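Local coordinates for protein telomere length regulator taz1 (Schizosaccharomyces pombe, PDB 4ZMI) that binds double-stranded telomeric DNA and regulates telomere length and function, represented here by its helical domain, at residues 63-68 and 103-108. Residues are numbered along the deposited sequence; the frame is centred on the assembly and turned at random.
Sequences EQLTTK and FFTGLI
Leu-65 reaches across to Thr-105 and Phe-104 with one methyl, CD2. Leu-65 CD2 meets Thr-105 CG2 at 3.8 Å, methyl against methyl, and the two side chains cross at about a right angle. The same CD2 approaches the Phe-104 ring obliquely, 4.4 Å from Phe-104 CD2. No hydrogen bond joins the two segments. The meeting is small, with 80 Å² buried in all, and purely apolar; all three residues are buried.

The torsions set this up. Leu-65 carries CG opposite its backbone N (chi1 -174°), and the second torsion extends CD2 away from CA, so that this methyl leads. In Thr-105, chi1 of 59° tucks OG1 between the backbone N and the carbonyl carbon and directs CG2 to Leu-65. The hydroxyl is satisfied elsewhere: OG1 hydrogen-bonds to Gln-102 O on its own helix and to Thr-75 OG1. These bonds probably fix the rotation of the side chain and keep its methyl at the interface. Ile-108 CG2 lies over one face of the Phe-104 ring, offset toward the rim, and Phe-61 stacks with that ring edge-to-face.

The contact joins the C-terminal parts of helices 52-68 and 95-107 inside the helical domain of Taz1. Leu-65 also touches Ile-18 of helix 5-35. Phe-103 and Leu-107 pack against helices 5-35 and 214-229.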
loop_
_atom_site.group_PDB
_atom_site.type_symbol
_atom_site.label_atom_id
_atom_site.label_comp_id
_atom_site.label_asym_id
_atom_site.label_seq_id
_atom_site.Cartn_x
_atom_site.Cartn_y
_atom_site.Cartn_z
ATOM N N GLU A 63 -2.545 -9.175 -11.917
ATOM C CA GLU A 63 -1.449 -9.868 -12.565
ATOM C C GLU A 63 -0.965 -9.152 -13.836
ATOM O O GLU A 63 0.241 -8.964 -14.006
ATOM C CB GLU A 63 -1.858 -11.293 -12.913
ATOM C CG GLU A 63 -0.807 -12.054 -13.693
ATOM C CD GLU A 63 0.220 -12.685 -12.790
ATOM O OE1 GLU A 63 -0.010 -12.689 -11.560
ATOM O OE2 GLU A 63 1.246 -13.175 -13.311
ATOM N N GLN A 64 -1.889 -8.769 -14.723
ATOM C CA GLN A 64 -1.513 -8.075 -15.962
ATOM C C GLN A 64 -0.840 -6.766 -15.596
ATOM O O GLN A 64 0.232 -6.450 -16.105
ATOM C CB GLN A 64 -2.719 -7.805 -16.889
ATOM C CG GLN A 64 -2.340 -7.092 -18.225
ATOM C CD GLN A 64 -3.481 -6.283 -18.864
ATOM O OE1 GLN A 64 -4.655 -6.469 -18.536
ATOM N NE2 GLN A 64 -3.128 -5.376 -19.776
ATOM N N LEU A 65 -1.479 -6.020 -14.699
ATOM C CA LEU A 65 -0.952 -4.752 -14.209
ATOM C C LEU A 65 0.499 -4.908 -13.771
ATOM O O LEU A 65 1.390 -4.187 -14.221
ATOM C CB LEU A 65 -1.797 -4.288 -13.027
ATOM C CG LEU A 65 -1.527 -2.919 -12.414
ATOM C CD1 LEU A 65 -1.696 -1.836 -13.444
ATOM C CD2 LEU A 65 -2.495 -2.704 -11.279
ATOM N N THR A 66 0.718 -5.896 -12.917
ATOM C CA THR A 66 2.014 -6.170 -12.316
ATOM C C THR A 66 3.073 -6.600 -13.329
ATOM O O THR A 66 4.186 -6.087 -13.321
ATOM C CB THR A 66 1.851 -7.246 -11.246
ATOM O OG1 THR A 66 1.319 -6.642 -10.057
ATOM C CG2 THR A 66 3.169 -7.916 -10.934
ATOM N N THR A 67 2.724 -7.546 -14.192
ATOM C CA THR A 67 3.671 -8.093 -15.158
ATOM C C THR A 67 3.899 -7.145 -16.320
ATOM O O THR A 67 5.037 -6.891 -16.711
ATOM C CB THR A 67 3.204 -9.447 -15.713
ATOM O OG1 THR A 67 3.150 -10.403 -14.646
ATOM C CG2 THR A 67 4.181 -9.948 -16.777
ATOM N N LYS A 68 2.812 -6.621 -16.873
ATOM C CA LYS A 68 2.923 -5.759 -18.046
ATOM C C LYS A 68 3.630 -4.446 -17.718
ATOM O O LYS A 68 4.500 -4.017 -18.469
ATOM C CB LYS A 68 1.552 -5.486 -18.676
ATOM C CG LYS A 68 1.610 -4.597 -19.901
ATOM C CD LYS A 68 0.268 -4.522 -20.601
ATOM C CE LYS A 68 0.374 -3.701 -21.875
ATOM N NZ LYS A 68 -0.874 -3.767 -22.681
ATOM N N PHE A 103 -4.851 2.502 -5.408
ATOM C CA PHE A 103 -6.052 2.204 -4.610
ATOM C C PHE A 103 -6.443 0.753 -4.811
ATOM O O PHE A 103 -6.582 -0.012 -3.851
ATOM C CB PHE A 103 -7.214 3.091 -5.063
ATOM C CG PHE A 103 -8.244 3.353 -4.005
ATOM C CD1 PHE A 103 -8.456 4.642 -3.542
ATOM C CD2 PHE A 103 -9.007 2.320 -3.485
ATOM C CE1 PHE A 103 -9.401 4.895 -2.566
ATOM C CE2 PHE A 103 -9.953 2.567 -2.507
ATOM C CZ PHE A 103 -10.149 3.859 -2.045
ATOM N N PHE A 104 -6.602 0.379 -6.078
ATOM C CA PHE A 104 -6.939 -0.994 -6.430
ATOM C C PHE A 104 -5.948 -1.974 -5.832
ATOM O O PHE A 104 -6.342 -2.986 -5.269
ATOM C CB PHE A 104 -7.007 -1.194 -7.948
ATOM C CG PHE A 104 -7.127 -2.636 -8.354
ATOM C CD1 PHE A 104 -8.352 -3.273 -8.326
ATOM C CD2 PHE A 104 -6.013 -3.362 -8.717
ATOM C CE1 PHE A 104 -8.466 -4.599 -8.680
ATOM C CE2 PHE A 104 -6.121 -4.689 -9.060
ATOM C CZ PHE A 104 -7.343 -5.305 -9.051
ATOM N N THR A 105 -4.659 -1.670 -5.961
ATOM C CA THR A 105 -3.639 -2.582 -5.468
ATOM C C THR A 105 -3.691 -2.658 -3.942
ATOM O O THR A 105 -3.428 -3.705 -3.363
ATOM C CB THR A 105 -2.233 -2.222 -5.980
ATOM O OG1 THR A 105 -1.885 -0.893 -5.574
ATOM C CG2 THR A 105 -2.207 -2.303 -7.502
ATOM N N GLY A 106 -4.045 -1.551 -3.299
ATOM C CA GLY A 106 -4.285 -1.558 -1.869
ATOM C C GLY A 106 -5.490 -2.409 -1.459
ATOM O O GLY A 106 -5.337 -3.331 -0.661
ATOM N N LEU A 107 -6.666 -2.107 -2.025
ATOM C CA LEU A 107 -7.946 -2.748 -1.667
ATOM C C LEU A 107 -7.907 -4.270 -1.729
ATOM O O LEU A 107 -8.314 -4.930 -0.793
ATOM C CB LEU A 107 -9.047 -2.285 -2.611
ATOM C CG LEU A 107 -10.315 -1.554 -2.179
ATOM C CD1 LEU A 107 -11.411 -1.833 -3.234
ATOM C CD2 LEU A 107 -10.772 -1.913 -0.778
ATOM N N ILE A 108 -7.425 -4.828 -2.834
ATOM C CA ILE A 108 -7.440 -6.283 -3.013
ATOM C C ILE A 108 -6.433 -6.995 -2.120
ATOM O O ILE A 108 -6.486 -8.220 -1.972
ATOM C CB ILE A 108 -7.133 -6.709 -4.473
ATOM C CG1 ILE A 108 -5.672 -6.447 -4.837
ATOM C CG2 ILE A 108 -8.035 -6.006 -5.465
ATOM C CD1 ILE A 108 -5.333 -6.887 -6.231
#